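Local coordinates for protein agglutinin (Rhizoctonia solani, PDB 4G9M) that probably binds carbohydrates as a fungal lectin with a ricin-type beta-trefoil fold and assembles into a domain-swapped dimer, at residues B[111-116]-B[120-125]; B[11-14]-B[19-22]; B[3-8]-B[137-142]. All coordinates share one frame; numbering follows the deposited sequence. Where two conformers were deposited one is given.

How the contacts relate
Along the chain, contact 2 (11-14 with 19-22) closes before contact 1 (111-116 with 120-125) opens, and both lie within the span of chain that contact 3 (3-8 with 137-142) brings together. The centres of contacts 1 and 2 are about 10 Å apart and those of 2 and 3 about 13 Å; contacts 1 and 3, about 21 Å apart, lie on opposite sides of the chain's centre. Strands 8-14 and 137-141 are sheet neighbours; strands 20-23, 109-113 and 122-128 share another sheet. W137 touches both contact 1 and contact 2, joining hairpin and barrel strands, while contact 3 gathers regions near both chain ends beside the second subunit.

Contact 1: B[111-116]-B[120-125]; sequences LDLKES and NETPVI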
ATOM      1  N   LEU B 111      -4.854  -3.095 -11.521  1.00 18.78           N
ATOM      2  CA  LEU B 111      -4.366  -4.071 -12.489  1.00 17.22           C
ATOM      3  C   LEU B 111      -5.011  -5.416 -12.207  1.00 21.74           C
ATOM      4  O   LEU B 111      -4.970  -5.916 -11.081  1.00 19.13           O
ATOM      5  CB  LEU B 111      -2.842  -4.207 -12.428  1.00 17.26           C
ATOM      6  CG  LEU B 111      -2.040  -3.356 -13.422  1.00 21.00           C
ATOM      7  CD1 LEU B 111      -2.409  -1.907 -13.319  1.00 21.78           C
ATOM      8  CD2 LEU B 111      -0.542  -3.546 -13.213  1.00 19.23           C
ATOM      9  N   ASP B 112      -5.574  -6.009 -13.247  1.00 16.44           N
ATOM     10  CA  ASP B 112      -6.431  -7.184 -13.101  1.00 16.58           C
ATOM     11  C   ASP B 112      -6.021  -8.246 -14.114  1.00 21.27           C
ATOM     12  O   ASP B 112      -5.992  -7.987 -15.305  1.00 18.68           O
ATOM     13  CB  ASP B 112      -7.887  -6.731 -13.325  1.00 16.61           C
ATOM     14  CG  ASP B 112      -8.892  -7.859 -13.257  1.00 22.57           C
ATOM     15  OD1 ASP B 112      -8.728  -8.890 -13.944  1.00 22.43           O
ATOM     16  OD2 ASP B 112      -9.902  -7.689 -12.541  1.00 21.62           O
ATOM     17  N   LEU B 113      -5.698  -9.450 -13.652  1.00 19.53           N
ATOM     18  CA  LEU B 113      -5.489 -10.551 -14.588  1.00 17.53           C
ATOM     19  C   LEU B 113      -6.864 -11.099 -14.977  1.00 17.90           C
ATOM     20  O   LEU B 113      -7.537 -11.759 -14.180  1.00 20.29           O
ATOM     21  CB  LEU B 113      -4.586 -11.637 -13.979  1.00 18.75           C
ATOM     22  CG  LEU B 113      -4.172 -12.787 -14.912  1.00 22.59           C
ATOM     23  CD1 LEU B 113      -3.513 -12.267 -16.191  1.00 21.10           C
ATOM     24  CD2 LEU B 113      -3.217 -13.715 -14.191  1.00 21.08           C
ATOM     25  N   LYS B 114      -7.269 -10.811 -16.210  1.00 19.40           N
ATOM     26  CA  LYS B 114      -8.640 -11.008 -16.675  1.00 21.17           C
ATOM     27  C   LYS B 114      -9.243 -12.376 -16.332  1.00 23.65           C
ATOM     28  O   LYS B 114      -8.731 -13.414 -16.753  1.00 19.99           O
ATOM     29  CB  LYS B 114      -8.698 -10.773 -18.193  1.00 20.11           C
ATOM     30  CG  LYS B 114     -10.098 -10.788 -18.814  1.00 21.69           C
ATOM     31  CD  LYS B 114      -9.974 -10.635 -20.322  1.00 28.58           C
ATOM     32  CE  LYS B 114     -11.318 -10.617 -21.018  1.00 31.47           C
ATOM     33  NZ  LYS B 114     -11.129 -10.663 -22.503  1.00 32.31           N
ATOM     34  N   GLU B 115     -10.314 -12.352 -15.541  1.00 19.48           N
ATOM     35  CA  GLU B 115     -11.130 -13.540 -15.276  1.00 19.00           C
ATOM     36  C   GLU B 115     -10.321 -14.644 -14.578  1.00 20.07           C
ATOM     37  O   GLU B 115     -10.632 -15.830 -14.698  1.00 23.88           O
ATOM     38  CB  GLU B 115     -11.790 -14.045 -16.572  1.00 22.71           C
ATOM     39  CG  GLU B 115     -12.885 -13.099 -17.112  1.00 21.16           C
ATOM     40  CD  GLU B 115     -13.311 -13.406 -18.537  1.00 31.33           C
ATOM     41  OE1 GLU B 115     -12.605 -14.165 -19.240  1.00 37.30           O
ATOM     42  OE2 GLU B 115     -14.351 -12.861 -18.964  1.00 29.88           O
ATOM     43  N   SER B 116      -9.273 -14.237 -13.871  1.00 22.29           N
ATOM     44  CA  SER B 116      -8.423 -15.160 -13.109  1.00 22.34           C
ATOM     45  C   SER B 116      -7.899 -16.338 -13.941  1.00 22.09           C
ATOM     46  O   SER B 116      -7.666 -17.428 -13.412  1.00 24.60           O
ATOM     47  CB  SER B 116      -9.179 -15.701 -11.893  1.00 29.21           C
ATOM     48  OG  SER B 116      -9.806 -14.662 -11.171  1.00 29.80           O
ATOM     49  N   ASN B 120      -1.353 -18.779 -20.510  1.00 22.41           N
ATOM     50  CA  ASN B 120      -0.370 -17.814 -20.998  1.00 20.71           C
ATOM     51  C   ASN B 120      -1.087 -16.845 -21.931  1.00 20.26           C
ATOM     52  O   ASN B 120      -1.974 -17.254 -22.674  1.00 26.27           O
ATOM     53  CB  ASN B 120       0.776 -18.503 -21.768  1.00 17.58           C
ATOM     54  CG  ASN B 120       1.772 -19.221 -20.854  1.00 25.73           C
ATOM     55  OD1 ASN B 120       1.869 -18.936 -19.657  1.00 21.47           O
ATOM     56  ND2 ASN B 120       2.533 -20.146 -21.430  1.00 28.55           N
ATOM     57  N   GLU B 121      -0.701 -15.571 -21.875  1.00 18.67           N
ATOM     58  CA  GLU B 121      -1.246 -14.498 -22.732  1.00 20.85           C
ATOM     59  C   GLU B 121      -2.616 -13.977 -22.312  1.00 23.40           C
ATOM     60  O   GLU B 121      -3.258 -13.209 -23.046  1.00 23.77           O
ATOM     61  CB  GLU B 121      -1.198 -14.850 -24.233  1.00 24.24           C
ATOM     62  CG  GLU B 121       0.220 -15.145 -24.723  1.00 25.71           C
ATOM     63  CD  GLU B 121       0.315 -15.323 -26.228  1.00 35.92           C
ATOM     64  OE1 GLU B 121      -0.722 -15.243 -26.914  1.00 34.71           O
ATOM     65  OE2 GLU B 121       1.442 -15.539 -26.725  1.00 44.31           O
ATOM     66  N   THR B 122      -3.062 -14.383 -21.128  1.00 20.99           N
ATOM     67  CA  THR B 122      -4.275 -13.811 -20.559  1.00 22.62           C
ATOM     68  C   THR B 122      -4.056 -12.321 -20.338  1.00 24.54           C
ATOM     69  O   THR B 122      -3.088 -11.923 -19.703  1.00 20.39           O
ATOM     70  CB  THR B 122      -4.644 -14.454 -19.216  1.00 21.82           C
ATOM     71  OG1 THR B 122      -4.958 -15.836 -19.414  1.00 20.36           O
ATOM     72  CG2 THR B 122      -5.852 -13.748 -18.601  1.00 20.48           C
ATOM     73  N   PRO B 123      -4.962 -11.484 -20.859  1.00 20.72           N
ATOM     74  CA  PRO B 123      -4.769 -10.037 -20.758  1.00 17.95           C
ATOM     75  C   PRO B 123      -4.782  -9.531 -19.324  1.00 14.78           C
ATOM     76  O   PRO B 123      -5.479 -10.095 -18.479  1.00 19.54           O
ATOM     77  CB  PRO B 123      -5.972  -9.470 -21.529  1.00 21.82           C
ATOM     78  CG  PRO B 123      -6.384 -10.584 -22.443  1.00 20.10           C
ATOM     79  CD  PRO B 123      -6.144 -11.833 -21.666  1.00 20.95           C
ATOM     80  N   VAL B 124      -3.978  -8.506 -19.064  1.00 17.01           N
ATOM     81  CA  VAL B 124      -4.072  -7.735 -17.835  1.00 15.77           C
ATOM     82  C   VAL B 124      -4.803  -6.463 -18.216  1.00 18.80           C
ATOM     83  O   VAL B 124      -4.493  -5.848 -19.240  1.00 17.91           O
ATOM     84  CB  VAL B 124      -2.687  -7.435 -17.272  1.00 16.96           C
ATOM     85  CG1 VAL B 124      -2.790  -6.477 -16.098  1.00 19.46           C
ATOM     86  CG2 VAL B 124      -2.033  -8.727 -16.860  1.00 19.76           C
ATOM     87  N   ILE B 125      -5.792  -6.090 -17.411  1.00 15.99           N
ATOM     88  CA  ILE B 125      -6.682  -4.993 -17.779  1.00 16.69           C
ATOM     89  C   ILE B 125      -6.854  -4.081 -16.568  1.00 16.34           C
ATOM     90  O   ILE B 125      -6.579  -4.492 -15.443  1.00 18.23           O
ATOM     91  CB  ILE B 125      -8.076  -5.516 -18.198  1.00 21.85           C
ATOM     92  CG1 ILE B 125      -8.663  -6.442 -17.119  1.00 21.17           C
ATOM     93  CG2 ILE B 125      -8.004  -6.260 -19.540  1.00 19.87           C
ATOM     94  CD1 ILE B 125     -10.141  -6.825 -17.351  1.00 16.81           C
TER
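D112 and I125 pair backbone to backbone in the antiparallel hairpin of strands 109-113 and 122-128, in a largely buried part of the fold. D112 N donates to I125 O (2.9 Å), a bent bond, and I125 N returns a straighter one to D112 O (2.8 Å, 159°). L113 and V124 follow as the non-hydrogen-bonded pair, then K114 N reaches P123 O at 3.0 Å. D112 O also receives a CA-H contact from V124. In the beta-trefoil, hairpins such as this one close one end of the barrel.

On the D112 side of the sheet, CG1 of I125 sits between its own backbone N and carbonyl carbon (chi1 53°), which lays it alongside D112 CB, 3.9 Å away. D112 OD2 accepts a hydrogen bond from Q135 NE2, and L111 O one from W137 NE1; Q135 and W137 form a QxW motif, characteristic of the ricin-type beta-trefoil lectins. On the opposite side, L113 CD1 meets V124 CG2 at 3.9 Å. T122 turns its methyl CG2 between L113 CD1 (3.7 Å) and K114 O (3.4 Å), and its hydroxyl OG1 bonds back to the carbonyls of N117 and A119.

Contact 2: B[11-14]-B[19-22]; sequences TLKN and TVLD
The turn from strand 8-14 into strand 20-23 brings K13 against V20, the pair that forms a single backbone bridge with CA atoms 4.3 Å apart. Two hydrogen bonds flank it: N14 N donates to T19 O at 2.7 Å and L21 N to L12 O at 2.9 Å, each fairly straight. L12 O takes in addition a CA-H contact from V20 CA at 3.3 Å, so one carbonyl receives both the amide and the neighbouring alpha carbon of the facing strand.

The pairing does not continue as a regular ladder. The N-to-C directions of 11-14 and 20-22 differ by 121°, well short of antiparallel, and beyond the bridge a water takes the place of a direct bond, accepting from L12 N (2.9 Å) and donating to L21 O (2.8 Å). L21 O is gripped a second time, by W47 NE1. The splaying fits the beta-trefoil, in which a strand of the barrel passes into a strand of the hairpin cap: strand 8-14 lies beside 137-141 and 47-51, while strand 20-23 pairs with 32-37.

Side chains pack across the splayed strands. The L12 and L21 side chains run alongside each other in the same direction, with CD1 of L12 3.8 Å from CD2 of L21; F139 adjoins the former and W137 the latter. T11 slants past V20. With chi1 at -67° its OG1 lies beside the backbone N and bonds E142 OE2, and the methyl CG2, anti to that N, rests 3.7 Å from V20 CG1. N14 has its CB beside T19 O, but its amide end leads off to N134 O through ND2, with weak bonds from S16 N and T17 N to OD1. T19 OG1 is linked to T17 OG1.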
ATOM      1  N   THR B  11       9.693  -9.471  -9.640  1.00 20.03           N
ATOM      2  CA  THR B  11       8.758 -10.343 -10.349  1.00 21.19           C
ATOM      3  C   THR B  11       7.407 -10.135  -9.677  1.00 18.47           C
ATOM      4  O   THR B  11       7.315 -10.120  -8.446  1.00 18.23           O
ATOM      5  CB  THR B  11       9.168 -11.828 -10.258  1.00 22.88           C
ATOM      6  OG1 THR B  11      10.393 -12.038 -10.974  1.00 27.74           O
ATOM      7  CG2 THR B  11       8.088 -12.731 -10.855  1.00 22.14           C
ATOM      8  N   LEU B  12       6.359  -9.924 -10.474  1.00 15.63           N
ATOM      9  CA  LEU B  12       5.033  -9.671  -9.915  1.00 15.63           C
ATOM     10  C   LEU B  12       4.116 -10.852 -10.217  1.00 17.56           C
ATOM     11  O   LEU B  12       3.670 -11.039 -11.352  1.00 18.48           O
ATOM     12  CB  LEU B  12       4.471  -8.367 -10.487  1.00 20.12           C
ATOM     13  CG  LEU B  12       5.376  -7.147 -10.271  1.00 21.28           C
ATOM     14  CD1 LEU B  12       4.760  -5.880 -10.848  1.00 22.98           C
ATOM     15  CD2 LEU B  12       5.699  -6.951  -8.792  1.00 21.62           C
ATOM     16  N   LYS B  13       3.862 -11.660  -9.196  1.00 17.58           N
ATOM     17  CA  LYS B  13       3.155 -12.921  -9.358  1.00 15.67           C
ATOM     18  C   LYS B  13       1.690 -12.796  -8.963  1.00 21.30           C
ATOM     19  O   LYS B  13       1.371 -12.432  -7.829  1.00 20.09           O
ATOM     20  CB  LYS B  13       3.833 -14.027  -8.528  1.00 17.09           C
ATOM     21  CG  LYS B  13       3.134 -15.377  -8.646  1.00 20.05           C
ATOM     22  CD  LYS B  13       3.860 -16.440  -7.834  1.00 28.47           C
ATOM     23  CE  LYS B  13       3.881 -16.094  -6.352  1.00 48.05           C
ATOM     24  NZ  LYS B  13       2.536 -16.236  -5.727  1.00 51.84           N
ATOM     25  N   ASN B  14       0.794 -13.113  -9.886  1.00 16.03           N
ATOM     26  CA  ASN B  14      -0.629 -12.978  -9.573  1.00 15.20           C
ATOM     27  C   ASN B  14      -1.031 -13.945  -8.457  1.00 17.37           C
ATOM     28  O   ASN B  14      -0.720 -15.130  -8.505  1.00 19.04           O
ATOM     29  CB  ASN B  14      -1.483 -13.199 -10.818  1.00 14.60           C
ATOM     30  CG  ASN B  14      -2.913 -12.805 -10.606  1.00 17.13           C
ATOM     31  OD1 ASN B  14      -3.744 -13.631 -10.239  1.00 21.15           O
ATOM     32  ND2 ASN B  14      -3.212 -11.526 -10.825  1.00 18.02           N
ATOM     33  N   THR B  19       0.747 -17.060 -12.183  1.00 22.73           N
ATOM     34  CA  THR B  19       1.432 -16.549 -13.363  1.00 16.77           C
ATOM     35  C   THR B  19       1.893 -15.121 -13.100  1.00 18.56           C
ATOM     36  O   THR B  19       1.452 -14.485 -12.128  1.00 21.53           O
ATOM     37  CB  THR B  19       0.569 -16.660 -14.647  1.00 21.15           C
ATOM     38  OG1 THR B  19      -0.615 -15.861 -14.521  1.00 20.51           O
ATOM     39  CG2 THR B  19       0.165 -18.101 -14.874  1.00 20.23           C
ATOM     40  N   VAL B  20       2.814 -14.637 -13.919  1.00 16.46           N
ATOM     41  CA  VAL B  20       3.461 -13.357 -13.626  1.00 17.96           C
ATOM     42  C   VAL B  20       3.189 -12.278 -14.679  1.00 16.39           C
ATOM     43  O   VAL B  20       2.857 -12.580 -15.829  1.00 19.21           O
ATOM     44  CB  VAL B  20       4.990 -13.519 -13.415  1.00 19.40           C
ATOM     45  CG1 VAL B  20       5.261 -14.581 -12.349  1.00 21.56           C
ATOM     46  CG2 VAL B  20       5.693 -13.865 -14.730  1.00 18.33           C
ATOM     47  N   LEU B  21       3.358 -11.025 -14.272  1.00 17.16           N
ATOM     48  CA  LEU B  21       3.186  -9.877 -15.168  1.00 13.14           C
ATOM     49  C   LEU B  21       4.289  -9.884 -16.240  1.00 22.36           C
ATOM     50  O   LEU B  21       5.492  -9.958 -15.928  1.00 20.02           O
ATOM     51  CB  LEU B  21       3.225  -8.581 -14.353  1.00 16.99           C
ATOM     52  CG  LEU B  21       2.646  -7.346 -15.035  1.00 20.57           C
ATOM     53  CD1 LEU B  21       1.126  -7.461 -15.180  1.00 19.35           C
ATOM     54  CD2 LEU B  21       3.049  -6.115 -14.203  1.00 21.67           C
ATOM     55  N   ASP B  22       3.857  -9.823 -17.497  1.00 17.40           N
ATOM     56  CA  ASP B  22       4.702 -10.130 -18.652  1.00 18.83           C
ATOM     57  C   ASP B  22       4.439  -9.116 -19.758  1.00 20.14           C
ATOM     58  O   ASP B  22       3.300  -8.902 -20.143  1.00 17.77           O
ATOM     59  CB  ASP B  22       4.359 -11.554 -19.129  1.00 21.77           C
ATOM     60  CG  ASP B  22       5.178 -12.014 -20.334  1.00 23.61           C
ATOM     61  OD1 ASP B  22       4.982 -11.479 -21.446  1.00 23.66           O
ATOM     62  OD2 ASP B  22       5.980 -12.963 -20.187  1.00 21.31           O
TER
HETATM   63  O   HOH W   1       6.584 -10.216 -13.359  1.00 19.05           O

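Contact 3: B[3-8]-B[137-142]; sequences ISLPAG and WKFIDE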
ATOM      1  N   ILE B   3       9.341  -4.481   7.904  1.00 22.18           N
ATOM      2  CA  ILE B   3       8.920  -4.919   6.587  1.00 27.44           C
ATOM      3  C   ILE B   3       8.799  -3.712   5.688  1.00 31.16           C
ATOM      4  O   ILE B   3       8.049  -2.782   5.976  1.00 29.57           O
ATOM      5  CB  ILE B   3       7.558  -5.627   6.619  1.00 26.92           C
ATOM      6  CG1 ILE B   3       7.662  -6.929   7.414  1.00 31.75           C
ATOM      7  CG2 ILE B   3       7.069  -5.903   5.201  1.00 29.02           C
ATOM      8  CD1 ILE B   3       6.345  -7.587   7.685  1.00 36.74           C
ATOM      9  N   SER B   4       9.534  -3.711   4.591  1.00 29.98           N
ATOM     10  CA  SER B   4       9.437  -2.615   3.644  0.62 29.83           C
ATOM     11  C   SER B   4       9.403  -3.133   2.216  1.00 25.73           C
ATOM     12  O   SER B   4       9.868  -4.235   1.944  1.00 28.07           O
ATOM     13  CB  SER B   4      10.589  -1.625   3.844  0.62 35.07           C
ATOM     14  OG  SER B   4      11.761  -2.283   4.290  0.62 32.51           O
ATOM     15  N   LEU B   5       8.838  -2.329   1.325  1.00 24.42           N
ATOM     16  CA  LEU B   5       8.830  -2.625  -0.100  1.00 20.29           C
ATOM     17  C   LEU B   5       9.726  -1.573  -0.742  1.00 20.19           C
ATOM     18  O   LEU B   5       9.269  -0.472  -1.047  1.00 23.71           O
ATOM     19  CB  LEU B   5       7.397  -2.511  -0.633  1.00 23.84           C
ATOM     20  CG  LEU B   5       7.124  -2.989  -2.060  1.00 23.80           C
ATOM     21  CD1 LEU B   5       7.199  -4.520  -2.123  1.00 25.07           C
ATOM     22  CD2 LEU B   5       5.759  -2.484  -2.595  1.00 21.22           C
ATOM     23  N   PRO B   6      11.015  -1.893  -0.944  1.00 18.93           N
ATOM     24  CA  PRO B   6      11.955  -0.886  -1.446  1.00 18.33           C
ATOM     25  C   PRO B   6      11.836  -0.700  -2.950  1.00 15.97           C
ATOM     26  O   PRO B   6      11.359  -1.593  -3.664  1.00 20.46           O
ATOM     27  CB  PRO B   6      13.321  -1.504  -1.127  1.00 20.79           C
ATOM     28  CG  PRO B   6      13.063  -2.986  -1.197  1.00 21.66           C
ATOM     29  CD  PRO B   6      11.689  -3.164  -0.616  1.00 21.73           C
ATOM     30  N   ALA B   7      12.298   0.445  -3.441  1.00 20.88           N
ATOM     31  CA  ALA B   7      12.486   0.582  -4.871  1.00 18.90           C
ATOM     32  C   ALA B   7      13.465  -0.516  -5.265  1.00 17.05           C
ATOM     33  O   ALA B   7      14.432  -0.789  -4.541  1.00 18.64           O
ATOM     34  CB  ALA B   7      13.067   1.958  -5.205  1.00 18.83           C
ATOM     35  N   GLY B   8      13.198  -1.166  -6.395  1.00 22.03           N
ATOM     36  CA  GLY B   8      14.071  -2.208  -6.900  1.00 17.27           C
ATOM     37  C   GLY B   8      13.364  -2.946  -8.022  1.00 20.34           C
ATOM     38  O   GLY B   8      12.325  -2.496  -8.510  1.00 21.39           O
ATOM     39  N   TRP B 137      -1.214  -9.013  -6.254  1.00 16.94           N
ATOM     40  CA  TRP B 137       0.062  -9.432  -6.821  1.00 16.52           C
ATOM     41  C   TRP B 137       1.098  -9.612  -5.727  1.00 19.79           C
ATOM     42  O   TRP B 137       1.209  -8.783  -4.819  1.00 18.42           O
ATOM     43  CB  TRP B 137       0.552  -8.385  -7.835  1.00 18.90           C
ATOM     44  CG  TRP B 137      -0.454  -8.143  -8.962  1.00 17.12           C
ATOM     45  CD1 TRP B 137      -1.538  -7.298  -8.930  1.00 22.16           C
ATOM     46  CD2 TRP B 137      -0.468  -8.762 -10.253  1.00 19.65           C
ATOM     47  NE1 TRP B 137      -2.228  -7.363 -10.127  1.00 18.45           N
ATOM     48  CE2 TRP B 137      -1.585  -8.248 -10.954  1.00 18.02           C
ATOM     49  CE3 TRP B 137       0.354  -9.704 -10.891  1.00 16.77           C
ATOM     50  CZ2 TRP B 137      -1.892  -8.641 -12.252  1.00 16.47           C
ATOM     51  CZ3 TRP B 137       0.050 -10.092 -12.176  1.00 19.29           C
ATOM     52  CH2 TRP B 137      -1.062  -9.549 -12.852  1.00 16.02           C
ATOM     53  N   LYS B 138       1.848 -10.711  -5.809  1.00 16.39           N
ATOM     54  CA  LYS B 138       2.981 -10.924  -4.926  1.00 15.33           C
ATOM     55  C   LYS B 138       4.176 -10.162  -5.472  1.00 17.18           C
ATOM     56  O   LYS B 138       4.563 -10.353  -6.624  1.00 18.76           O
ATOM     57  CB  LYS B 138       3.333 -12.410  -4.808  1.00 22.87           C
ATOM     58  CG  LYS B 138       2.170 -13.317  -4.410  1.00 31.71           C
ATOM     59  CD  LYS B 138       1.660 -12.984  -3.027  1.00 42.26           C
ATOM     60  CE  LYS B 138       2.798 -12.942  -2.028  1.00 41.23           C
ATOM     61  NZ  LYS B 138       2.594 -11.858  -1.039  1.00 47.54           N
ATOM     62  N   PHE B 139       4.758  -9.308  -4.638  1.00 18.60           N
ATOM     63  CA  PHE B 139       5.936  -8.549  -5.021  1.00 19.53           C
ATOM     64  C   PHE B 139       7.189  -9.317  -4.646  1.00 18.71           C
ATOM     65  O   PHE B 139       7.607  -9.315  -3.495  1.00 20.22           O
ATOM     66  CB  PHE B 139       5.919  -7.165  -4.369  1.00 18.14           C
ATOM     67  CG  PHE B 139       5.140  -6.146  -5.158  1.00 16.20           C
ATOM     68  CD1 PHE B 139       3.779  -6.303  -5.373  1.00 16.98           C
ATOM     69  CD2 PHE B 139       5.776  -5.028  -5.686  1.00 18.08           C
ATOM     70  CE1 PHE B 139       3.063  -5.379  -6.109  1.00 18.30           C
ATOM     71  CE2 PHE B 139       5.050  -4.081  -6.415  1.00 19.04           C
ATOM     72  CZ  PHE B 139       3.698  -4.261  -6.621  1.00 21.08           C
ATOM     73  N   ILE B 140       7.772  -9.988  -5.633  1.00 15.23           N
ATOM     74  CA  ILE B 140       9.007 -10.752  -5.391  1.00 15.99           C
ATOM     75  C   ILE B 140      10.255  -9.946  -5.734  1.00 19.43           C
ATOM     76  O   ILE B 140      10.596  -9.785  -6.903  1.00 19.07           O
ATOM     77  CB  ILE B 140       9.008 -12.081  -6.187  1.00 19.10           C
ATOM     78  CG1 ILE B 140       7.727 -12.877  -5.901  1.00 22.92           C
ATOM     79  CG2 ILE B 140      10.236 -12.910  -5.833  1.00 20.80           C
ATOM     80  CD1 ILE B 140       7.514 -14.027  -6.855  1.00 26.82           C
ATOM     81  N   ASP B 141      10.931  -9.450  -4.701  1.00 18.52           N
ATOM     82  CA  ASP B 141      12.120  -8.605  -4.825  1.00 18.83           C
ATOM     83  C   ASP B 141      13.339  -9.388  -5.313  1.00 21.65           C
ATOM     84  O   ASP B 141      13.697 -10.416  -4.737  1.00 23.48           O
ATOM     85  CB  ASP B 141      12.424  -7.986  -3.444  1.00 19.35           C
ATOM     86  CG  ASP B 141      13.420  -6.827  -3.491  1.00 29.47           C
ATOM     87  OD1 ASP B 141      13.539  -6.133  -4.525  1.00 33.03           O
ATOM     88  OD2 ASP B 141      14.051  -6.571  -2.439  1.00 29.69           O
ATOM     89  N   GLU B 142      13.963  -8.901  -6.384  1.00 20.00           N
ATOM     90  CA  GLU B 142      15.255  -9.427  -6.835  1.00 19.24           C
ATOM     91  C   GLU B 142      16.354  -8.783  -6.000  1.00 22.18           C
ATOM     92  O   GLU B 142      16.389  -7.567  -5.838  1.00 19.42           O
ATOM     93  CB  GLU B 142      15.486  -9.106  -8.317  1.00 22.44           C
ATOM     94  CG  GLU B 142      14.246  -9.201  -9.192  1.00 40.60           C
ATOM     95  CD  GLU B 142      14.032 -10.569  -9.777  1.00 41.29           C
ATOM     96  OE1 GLU B 142      15.018 -11.316  -9.888  1.00 39.01           O
ATOM     97  OE2 GLU B 142      12.879 -10.896 -10.131  1.00 27.22           O
TER
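L5 and F139 cross at about a right angle where the loop before strand 8-14 packs side chains against the last strand of the beta-trefoil, 137-141. The backbones stay well apart, the CA atoms of L5 and F139 being 8.2 Å from each other, and no hydrogen bond joins the two segments. The L5 side chain makes the contact: with CG anti to the backbone N (chi1 -171°), its two methyl groups reach over to the base of the phenylalanine. CD1 is 3.7 Å from F139 CB and 3.9 Å from F139 CD2, approaching the ring obliquely, while L5 CD2 lies 4.0 Å from the same ring carbon, CD2. The leucine thus straddles the CD2 side of the ring near its attachment to CB.

Other residues hold that ring from further directions. Y10 and F99 each meet it edge-to-face, and I92 touches both L5 and F139, giving a compact apolar cluster in which both contact residues are buried. At the next residue, the P6 ring slants across D141, its CG 3.9 Å from the carboxylate oxygen OD2, a van der Waals contact at a partly exposed margin; the carbonyl of P6 is hydrogen-bonded to Y10 OH.

The second subunit also packs here. I3, F139 and I140 form an antiparallel ladder with a strand of the second subunit, extending the sheet into the neighbour, consistent with the domain-swapped dimer, and A94 of the second subunit packs on L5 while its I3 packs on P6 and D141. Within the strand, the F139 ring also meets backbone: W137 O lies in the ring plane at its edge, 3.6 Å from F139 CD1.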